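PDB 4IZX: ricin B-like lectin from Macrolepiota procera, which binds the galactose-containing sugar lactose through a lectin domain with the beta-trefoil fold. Local coordinates for residues I12-A17 with Q133-D138; H86-E91 with R98-F103; N105-L110 with W125-G130. All coordinates share one frame; numbering follows the deposited sequence.

In the fold
All three contacts join antiparallel neighbours of the beta-trefoil, but at different depths. Contact 1 is the buried one: it pairs strand 9-14 with strand 135-138, the first and last strands of the chain, and rests on isoleucines and a tryptophan on its buried face, with threonines and a water on the other. Contacts 2 and 3 are partly buried. Contact 2 holds the hairpin of strands 86-89 and 97-100, with a salt bridge at one end and aromatic rings at the other; contact 3 joins strands 106-110 and 120-126 through amides, a threonine and tryptophans. Both follow one another inside the chain loop that contact 1 closes, and Q133 from contact 1 reaches into both.

Contact 1: I12-A17 with Q133-D138; sequences ITNVKA and QTWTID
N14 sets ND2 of its side-chain amide over one face of the W135 indole, 3.3 Å above the ring plane and offset to the rim. The two planes are 84° apart, so the amide stands on edge to the ring instead of stacking on it. With CG anti to the backbone N (chi1 -167°), the amide can work in two directions: ND2 over the ring also donates to H132 O, while OD1 turns back to take A17 N at 3.0 Å on a lone pair, an Asx motif that ties down the turn after the strand. Asparagine suits a strand end because it offers both a donor and an acceptor to the backbone.

On the same buried face I12 brings its CG2 methyl to W135 CB at 3.8 Å, with I137 beside it; flat and branched apolar groups fill the interior together. Between them the T13 and T136 backbones exchange two hydrogen bonds, and beyond the strand V15 N points almost straight at T134 O, 2.9 Å away (176°).

The other face is looser. T13 and T136 lie next to each other there, T13 CB 3.4 Å from T136 OG1, and their hydroxyls are bridged by water 1, at 2.8 Å from T13 OG1. The same water donates to D138 OD1 at 2.7 Å, and that oxygen also has a salt bridge to K11. Threonine fits such a place, being beta-branched for the strand yet able to bind solvent.

I12 and I137 rest on F46 of strand 44-48, while I21 of strand 20-23 and L110 of strand 106-110 pack around W135. Strand 9-14 lies between strands 135-138 and 44-48, and W135 bonds by its backbone to F97 on its other side.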
# COMPACT_ATOMS: atom_id res chain seq x y z
N ILE A 12 -6.18 -2.43 -2.86
CA ILE A 12 -5.37 -1.27 -3.21
C ILE A 12 -4.64 -1.61 -4.51
O ILE A 12 -3.78 -2.49 -4.54
CB ILE A 12 -4.40 -0.87 -2.11
CG1 ILE A 12 -5.11 -0.67 -0.77
CG2 ILE A 12 -3.67 0.38 -2.53
CD1 ILE A 12 -4.23 -0.51 0.40
N THR A 13 -5.05 -0.98 -5.62
CA THR A 13 -4.65 -1.39 -6.97
C THR A 13 -3.68 -0.34 -7.54
O THR A 13 -3.95 0.84 -7.51
CB THR A 13 -5.85 -1.52 -7.90
OG1 THR A 13 -6.79 -2.42 -7.32
CG2 THR A 13 -5.43 -2.06 -9.24
N ASN A 14 -2.56 -0.79 -8.10
CA ASN A 14 -1.62 0.14 -8.72
C ASN A 14 -2.19 0.69 -10.01
O ASN A 14 -2.60 -0.09 -10.88
CB ASN A 14 -0.31 -0.56 -8.98
CG ASN A 14 0.81 0.40 -9.31
OD1 ASN A 14 1.10 0.66 -10.48
ND2 ASN A 14 1.38 1.00 -8.26
N VAL A 15 -2.16 2.00 -10.19
CA VAL A 15 -2.73 2.61 -11.40
C VAL A 15 -1.96 2.21 -12.64
O VAL A 15 -2.56 2.00 -13.70
CB VAL A 15 -2.79 4.13 -11.24
CG1 VAL A 15 -3.09 4.85 -12.55
CG2 VAL A 15 -3.85 4.52 -10.21
N LYS A 16 -0.63 2.11 -12.55
CA LYS A 16 0.18 1.74 -13.71
C LYS A 16 0.02 0.27 -14.04
O LYS A 16 -0.21 -0.08 -15.19
CB LYS A 16 1.64 2.12 -13.49
CG LYS A 16 2.48 1.74 -14.70
CD LYS A 16 3.77 2.40 -14.83
CE LYS A 16 4.40 2.11 -16.19
NZ LYS A 16 5.85 2.31 -16.01
N ALA A 17 0.18 -0.61 -13.05
CA ALA A 17 0.32 -2.04 -13.31
C ALA A 17 -0.99 -2.81 -13.30
O ALA A 17 -1.07 -3.86 -13.93
CB ALA A 17 1.24 -2.65 -12.28
N GLN A 133 3.44 5.09 -8.52
CA GLN A 133 3.28 5.58 -7.15
C GLN A 133 1.86 5.95 -6.79
O GLN A 133 1.63 6.53 -5.73
CB GLN A 133 4.19 6.79 -6.91
CG GLN A 133 5.65 6.53 -7.20
CD GLN A 133 6.52 7.62 -6.63
OE1 GLN A 133 6.08 8.75 -6.37
NE2 GLN A 133 7.77 7.28 -6.37
N THR A 134 0.89 5.65 -7.66
CA THR A 134 -0.49 6.03 -7.43
C THR A 134 -1.37 4.78 -7.43
O THR A 134 -1.08 3.79 -8.14
CB THR A 134 -0.98 7.05 -8.46
OG1 THR A 134 -1.07 6.49 -9.78
CG2 THR A 134 -0.09 8.28 -8.50
N TRP A 135 -2.43 4.84 -6.64
CA TRP A 135 -3.17 3.65 -6.25
C TRP A 135 -4.64 3.99 -6.16
O TRP A 135 -5.02 5.02 -5.62
CB TRP A 135 -2.70 3.15 -4.87
CG TRP A 135 -1.20 2.97 -4.73
CD1 TRP A 135 -0.31 3.93 -4.42
CD2 TRP A 135 -0.46 1.79 -4.95
NE1 TRP A 135 0.96 3.42 -4.43
CE2 TRP A 135 0.88 2.10 -4.73
CE3 TRP A 135 -0.80 0.46 -5.25
CZ2 TRP A 135 1.89 1.13 -4.79
CZ3 TRP A 135 0.21 -0.48 -5.34
CH2 TRP A 135 1.52 -0.15 -5.08
N THR A 136 -5.50 3.07 -6.60
CA THR A 136 -6.93 3.17 -6.29
C THR A 136 -7.24 2.36 -5.04
O THR A 136 -6.56 1.40 -4.75
CB THR A 136 -7.82 2.76 -7.45
OG1 THR A 136 -7.52 1.42 -7.79
CG2 THR A 136 -7.61 3.67 -8.61
N ILE A 137 -8.22 2.79 -4.28
CA ILE A 137 -8.65 2.13 -3.04
C ILE A 137 -10.15 1.86 -3.19
O ILE A 137 -10.93 2.82 -3.25
CB ILE A 137 -8.34 2.99 -1.79
CG1 ILE A 137 -6.84 3.31 -1.69
CG2 ILE A 137 -8.85 2.30 -0.55
CD1 ILE A 137 -6.49 4.30 -0.61
N ASP A 138 -10.57 0.60 -3.27
CA ASP A 138 -11.99 0.33 -3.47
C ASP A 138 -12.34 -1.05 -2.94
O ASP A 138 -11.51 -1.71 -2.30
CB ASP A 138 -12.43 0.60 -4.88
CG ASP A 138 -11.63 -0.13 -5.85
OD1 ASP A 138 -11.03 -1.14 -5.47
OD2 ASP A 138 -11.52 0.39 -6.97
O HOH W 1 -8.38 -0.81 -5.75

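Contact 2: H86-E91 with R98-F103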
# COMPACT_ATOMS: atom_id res chain seq x y z
N HIS A 86 0.06 8.56 6.10
CA HIS A 86 -0.76 9.64 5.56
C HIS A 86 -1.22 9.22 4.16
O HIS A 86 -0.45 8.71 3.38
CB HIS A 86 0.02 10.95 5.46
CG HIS A 86 0.24 11.63 6.78
ND1 HIS A 86 0.98 12.79 6.91
CD2 HIS A 86 -0.24 11.34 8.02
CE1 HIS A 86 0.93 13.18 8.17
NE2 HIS A 86 0.21 12.33 8.86
N ILE A 87 -2.50 9.45 3.87
CA ILE A 87 -3.08 9.06 2.61
C ILE A 87 -3.74 10.28 1.99
O ILE A 87 -4.55 10.92 2.64
CB ILE A 87 -4.09 7.91 2.78
CG1 ILE A 87 -3.41 6.69 3.42
CG2 ILE A 87 -4.71 7.57 1.43
CD1 ILE A 87 -4.29 5.50 3.60
N TRP A 88 -3.35 10.61 0.77
CA TRP A 88 -3.85 11.80 0.11
C TRP A 88 -4.25 11.47 -1.30
O TRP A 88 -3.65 10.62 -1.94
CB TRP A 88 -2.80 12.92 0.04
CG TRP A 88 -2.26 13.30 1.38
CD1 TRP A 88 -0.95 13.21 1.79
CD2 TRP A 88 -3.00 13.80 2.50
NE1 TRP A 88 -0.85 13.59 3.09
CE2 TRP A 88 -2.08 13.97 3.56
CE3 TRP A 88 -4.35 14.13 2.71
CZ2 TRP A 88 -2.50 14.40 4.84
CZ3 TRP A 88 -4.74 14.55 3.97
CH2 TRP A 88 -3.81 14.69 5.01
N ARG A 89 -5.23 12.20 -1.82
CA ARG A 89 -5.52 12.10 -3.25
C ARG A 89 -4.30 12.55 -4.06
O ARG A 89 -3.61 13.51 -3.70
CB ARG A 89 -6.69 12.98 -3.62
CG ARG A 89 -7.98 12.55 -2.99
CD ARG A 89 -8.63 11.40 -3.67
NE ARG A 89 -9.90 11.07 -3.05
CZ ARG A 89 -10.75 10.16 -3.51
NH1 ARG A 89 -10.54 9.50 -4.64
NH2 ARG A 89 -11.82 9.86 -2.77
N ASP A 90 -4.03 11.88 -5.17
CA ASP A 90 -3.02 12.33 -6.11
C ASP A 90 -3.40 13.67 -6.69
O ASP A 90 -4.56 13.89 -6.99
CB ASP A 90 -2.85 11.31 -7.23
CG ASP A 90 -1.81 11.76 -8.25
OD1 ASP A 90 -0.63 11.91 -7.86
OD2 ASP A 90 -2.20 11.97 -9.42
N GLU A 91 -2.42 14.55 -6.90
CA GLU A 91 -2.69 15.92 -7.34
C GLU A 91 -3.20 15.92 -8.77
O GLU A 91 -4.03 16.75 -9.13
CB GLU A 91 -1.43 16.77 -7.23
CG GLU A 91 -1.61 18.22 -7.68
CD GLU A 91 -0.53 19.16 -7.15
OE1 GLU A 91 0.41 18.68 -6.47
OE2 GLU A 91 -0.62 20.38 -7.41
N ARG A 98 -2.00 8.55 -3.02
CA ARG A 98 -0.65 8.28 -2.61
C ARG A 98 -0.63 8.00 -1.11
O ARG A 98 -1.41 8.57 -0.35
CB ARG A 98 0.27 9.47 -2.93
CG ARG A 98 0.44 9.64 -4.43
CD ARG A 98 1.17 10.92 -4.77
NE ARG A 98 1.35 11.06 -6.20
CZ ARG A 98 2.38 10.61 -6.88
NH1 ARG A 98 3.40 10.05 -6.26
NH2 ARG A 98 2.42 10.75 -8.20
N ILE A 99 0.28 7.13 -0.69
CA ILE A 99 0.36 6.65 0.68
C ILE A 99 1.77 6.96 1.17
O ILE A 99 2.75 6.41 0.62
CB ILE A 99 0.01 5.16 0.76
CG1 ILE A 99 -1.42 4.89 0.21
CG2 ILE A 99 0.14 4.66 2.20
CD1 ILE A 99 -1.78 3.42 0.09
N PHE A 100 1.87 7.89 2.09
CA PHE A 100 3.15 8.48 2.55
C PHE A 100 3.47 8.02 3.95
O PHE A 100 2.64 7.98 4.84
CB PHE A 100 3.06 10.00 2.60
CG PHE A 100 3.08 10.69 1.27
CD1 PHE A 100 1.93 10.90 0.55
CD2 PHE A 100 4.26 11.20 0.79
CE1 PHE A 100 1.97 11.59 -0.64
CE2 PHE A 100 4.32 11.85 -0.42
CZ PHE A 100 3.17 12.09 -1.11
N VAL A 101 4.77 7.85 4.23
CA VAL A 101 5.23 7.86 5.63
C VAL A 101 4.96 9.28 6.15
O VAL A 101 5.36 10.26 5.51
CB VAL A 101 6.71 7.49 5.79
CG1 VAL A 101 7.15 7.56 7.24
CG2 VAL A 101 6.99 6.09 5.20
N PRO A 102 4.30 9.39 7.31
CA PRO A 102 3.88 10.72 7.75
C PRO A 102 5.00 11.70 7.84
O PRO A 102 6.08 11.37 8.35
CB PRO A 102 3.29 10.45 9.13
CG PRO A 102 2.70 9.08 8.98
CD PRO A 102 3.73 8.34 8.18
N PHE A 103 4.74 12.90 7.29
CA PHE A 103 5.65 14.05 7.39
C PHE A 103 6.95 13.83 6.63
O PHE A 103 7.93 14.52 6.85
CB PHE A 103 5.90 14.39 8.84
CG PHE A 103 4.63 14.64 9.63
CD1 PHE A 103 3.79 15.69 9.33
CD2 PHE A 103 4.27 13.77 10.62
CE1 PHE A 103 2.61 15.90 10.04
CE2 PHE A 103 3.14 13.99 11.37
CZ PHE A 103 2.29 15.03 11.07
O HOH W 2 1.00 13.24 -9.62
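Three hydrogen bonds converge on D90 OD1, two of them from the R98 guanidinium: NE at 2.7 Å and, weakly, NH2 at 3.3 Å; the third comes from water 2, which donates from 2.7 Å. Both N-H groups go to this one oxygen, the main bond meeting its anti side close to the guanidinium plane, while OD2 is bound elsewhere, to N93 N; the salt bridge therefore rests on a single oxygen. The two flat groups are turned 38° from each other. R98 reaches D90 with a chain extended from CG to NE, which carries the charge across to D90 just past the end of strand 86-89. The rest of the guanidinium is used as well: NH1 donates to Q133 and N107, NH2 to W128 O.

The backbones of H86 with F100 and W88 with R98 are joined by two pairs of hydrogen bonds. On one face I87 and I99 run alongside each other; I99 is buried against L108, while I87 also lines the pocket where benzamidine is bound. The other face carries R98 and the aromatic residues H86, W88 and F100: W88 CD1 approaches F100 CD1 at 3.9 Å, the rings turned 51° from each other.

At the far end the H86 imidazole is met over a face by P102 and at its edge by F103. P102 CB sits 3.7 Å from the ring centroid, a CH-pi contact; with F103 the pair is edge-to-face (T-shaped), H86 CE1 pointing at the middle of the phenyl face with planes at 77°. Proline is apt here, a rigid apolar surface at a turn.

The chemistry thus pins the hairpin at both ends, by charge at D90 and by rings at H86, and the buried carboxylate is probably kept ionised by the arginine beside it.

Contact 3: N105-L110 with W125-G130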
# COMPACT_ATOMS: atom_id res chain seq x y z
N ASN A 105 8.48 12.86 2.39
CA ASN A 105 8.18 12.83 0.98
C ASN A 105 8.31 11.42 0.40
O ASN A 105 8.35 11.27 -0.82
CB ASN A 105 9.15 13.75 0.24
CG ASN A 105 8.86 15.21 0.50
OD1 ASN A 105 7.73 15.66 0.37
ND2 ASN A 105 9.91 15.96 0.81
N TYR A 106 8.34 10.39 1.25
CA TYR A 106 8.41 9.00 0.79
C TYR A 106 7.05 8.39 0.72
O TYR A 106 6.27 8.38 1.69
CB TYR A 106 9.27 8.17 1.75
CG TYR A 106 10.73 8.59 1.76
CD1 TYR A 106 11.54 8.34 0.66
CD2 TYR A 106 11.25 9.19 2.86
CE1 TYR A 106 12.84 8.78 0.63
CE2 TYR A 106 12.57 9.58 2.88
CZ TYR A 106 13.34 9.39 1.74
OH TYR A 106 14.65 9.77 1.78
N ASN A 107 6.69 7.90 -0.48
CA ASN A 107 5.40 7.25 -0.72
C ASN A 107 5.56 5.87 -1.31
O ASN A 107 6.59 5.53 -1.91
CB ASN A 107 4.41 8.15 -1.47
CG ASN A 107 4.79 8.59 -2.87
OD1 ASN A 107 4.06 9.45 -3.44
ND2 ASN A 107 5.81 8.04 -3.49
N LEU A 108 4.50 5.07 -1.20
CA LEU A 108 4.50 3.74 -1.77
C LEU A 108 4.72 3.78 -3.25
O LEU A 108 4.10 4.55 -3.98
CB LEU A 108 3.16 3.03 -1.47
CG LEU A 108 3.15 2.19 -0.20
CD1 LEU A 108 3.42 3.02 1.04
CD2 LEU A 108 1.81 1.50 -0.07
N ASP A 109 5.54 2.84 -3.74
CA ASP A 109 6.04 2.79 -5.11
C ASP A 109 6.11 1.29 -5.45
O ASP A 109 6.78 0.51 -4.78
CB ASP A 109 7.43 3.49 -5.09
CG ASP A 109 8.18 3.46 -6.40
OD1 ASP A 109 8.50 2.34 -6.88
OD2 ASP A 109 8.46 4.55 -6.93
N LEU A 110 5.40 0.90 -6.51
CA LEU A 110 5.52 -0.45 -7.03
C LEU A 110 6.81 -0.50 -7.83
O LEU A 110 6.98 0.24 -8.81
CB LEU A 110 4.31 -0.83 -7.88
CG LEU A 110 4.33 -2.26 -8.45
CD1 LEU A 110 4.39 -3.31 -7.34
CD2 LEU A 110 3.13 -2.48 -9.35
N TRP A 125 9.63 5.28 -2.15
CA TRP A 125 10.49 6.10 -2.99
C TRP A 125 10.05 7.54 -2.84
O TRP A 125 8.86 7.83 -2.59
CB TRP A 125 10.42 5.68 -4.45
CG TRP A 125 11.62 6.11 -5.28
CD1 TRP A 125 11.81 7.31 -5.91
CD2 TRP A 125 12.82 5.37 -5.45
NE1 TRP A 125 13.06 7.35 -6.46
CE2 TRP A 125 13.72 6.18 -6.17
CE3 TRP A 125 13.22 4.09 -5.07
CZ2 TRP A 125 14.98 5.75 -6.55
CZ3 TRP A 125 14.49 3.65 -5.45
CH2 TRP A 125 15.36 4.49 -6.17
N TRP A 126 10.99 8.48 -3.03
CA TRP A 126 10.68 9.88 -3.11
C TRP A 126 9.53 10.14 -4.07
O TRP A 126 9.48 9.56 -5.15
CB TRP A 126 11.94 10.61 -3.65
CG TRP A 126 11.91 12.07 -3.54
CD1 TRP A 126 11.56 12.98 -4.48
CD2 TRP A 126 12.41 12.78 -2.44
NE1 TRP A 126 11.77 14.26 -3.99
CE2 TRP A 126 12.24 14.15 -2.71
CE3 TRP A 126 12.94 12.39 -1.23
CZ2 TRP A 126 12.67 15.13 -1.82
CZ3 TRP A 126 13.30 13.35 -0.33
CH2 TRP A 126 13.15 14.70 -0.62
N THR A 127 8.64 11.03 -3.70
CA THR A 127 7.45 11.25 -4.46
C THR A 127 7.72 12.01 -5.78
O THR A 127 8.43 13.02 -5.79
CB THR A 127 6.39 11.97 -3.62
OG1 THR A 127 5.12 11.89 -4.24
CG2 THR A 127 6.70 13.42 -3.34
N TRP A 128 7.13 11.51 -6.86
CA TRP A 128 7.18 12.19 -8.15
C TRP A 128 6.03 11.66 -8.98
O TRP A 128 5.24 10.80 -8.53
CB TRP A 128 8.52 12.03 -8.85
CG TRP A 128 8.87 10.62 -9.28
CD1 TRP A 128 9.20 9.59 -8.48
CD2 TRP A 128 8.94 10.14 -10.61
NE1 TRP A 128 9.47 8.49 -9.23
CE2 TRP A 128 9.30 8.80 -10.55
CE3 TRP A 128 8.70 10.73 -11.88
CZ2 TRP A 128 9.44 8.01 -11.69
CZ3 TRP A 128 8.82 9.93 -13.00
CH2 TRP A 128 9.21 8.60 -12.90
N GLU A 129 5.87 12.15 -10.20
CA GLU A 129 4.67 11.91 -10.95
C GLU A 129 4.48 10.48 -11.44
O GLU A 129 3.40 10.14 -11.88
CB GLU A 129 4.57 12.90 -12.12
CG GLU A 129 5.58 12.79 -13.18
CD GLU A 129 5.72 14.10 -13.95
OE1 GLU A 129 5.49 14.02 -15.19
OE2 GLU A 129 6.11 15.19 -13.36
N GLY A 130 5.52 9.65 -11.37
CA GLY A 130 5.46 8.26 -11.85
C GLY A 130 4.18 7.58 -11.40
O GLY A 130 3.88 7.51 -10.23
O HOH W 3 10.02 5.66 -8.81
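W126 presents two different sides to its neighbours. Its six-membered ring receives N105 CB over one face, 4.0 Å from the centroid and almost on the ring normal, a CH-pi contact. Its edge is turned to the face of Y106, with planes at 84° and centroids 5.8 Å apart: a T-shaped pair. CG lies anti to the backbone N in W126 (chi1 -168°), which turns the indole toward strand 106-110, where it meets both residues. The exposed W126 can cover the N105 and Y106 side chains with its broad ring while its remainder meets solvent.

The N107 and T127 side chains meet nearly perpendicular. T127 OG1 donates to N107 OD1 at 2.8 Å, coming from above the carbonyl plane, 48° out of it, and not along a lone pair. Threonine supplies a short, well-placed hydroxyl, and asparagine can both accept and donate: its OD1 also takes R98 NH1. Backbone bonds run alongside, N107 N to W125 O and W125 N to N107 O, and T127 N reaches N105 O at 2.9 Å.

D109 and W125 run alongside each other, with D109 OD2 3.4 Å from W125 CB. The carboxylate's main partner is Q123, bound to OD1, while OD2 accepts a hydrogen bond from water 3 at 2.7 Å. That water accepts in turn from W128 NE1 at 2.9 Å, so an exposed tryptophan is tied back to a buried acid.

Q133 links these groups: OE1 accepts from N107 ND2, R98 NH1 and the W128 backbone N; NE2 donates to D109 OD2 and W126 O. It opens Q133-T134-W135, the Gln-x-Trp signature of ricin-type beta-trefoils; just before strand 135-138, this glutamine bonds to strands 97-100 and 106-110 and to the chain at and after the end of strand 120-126.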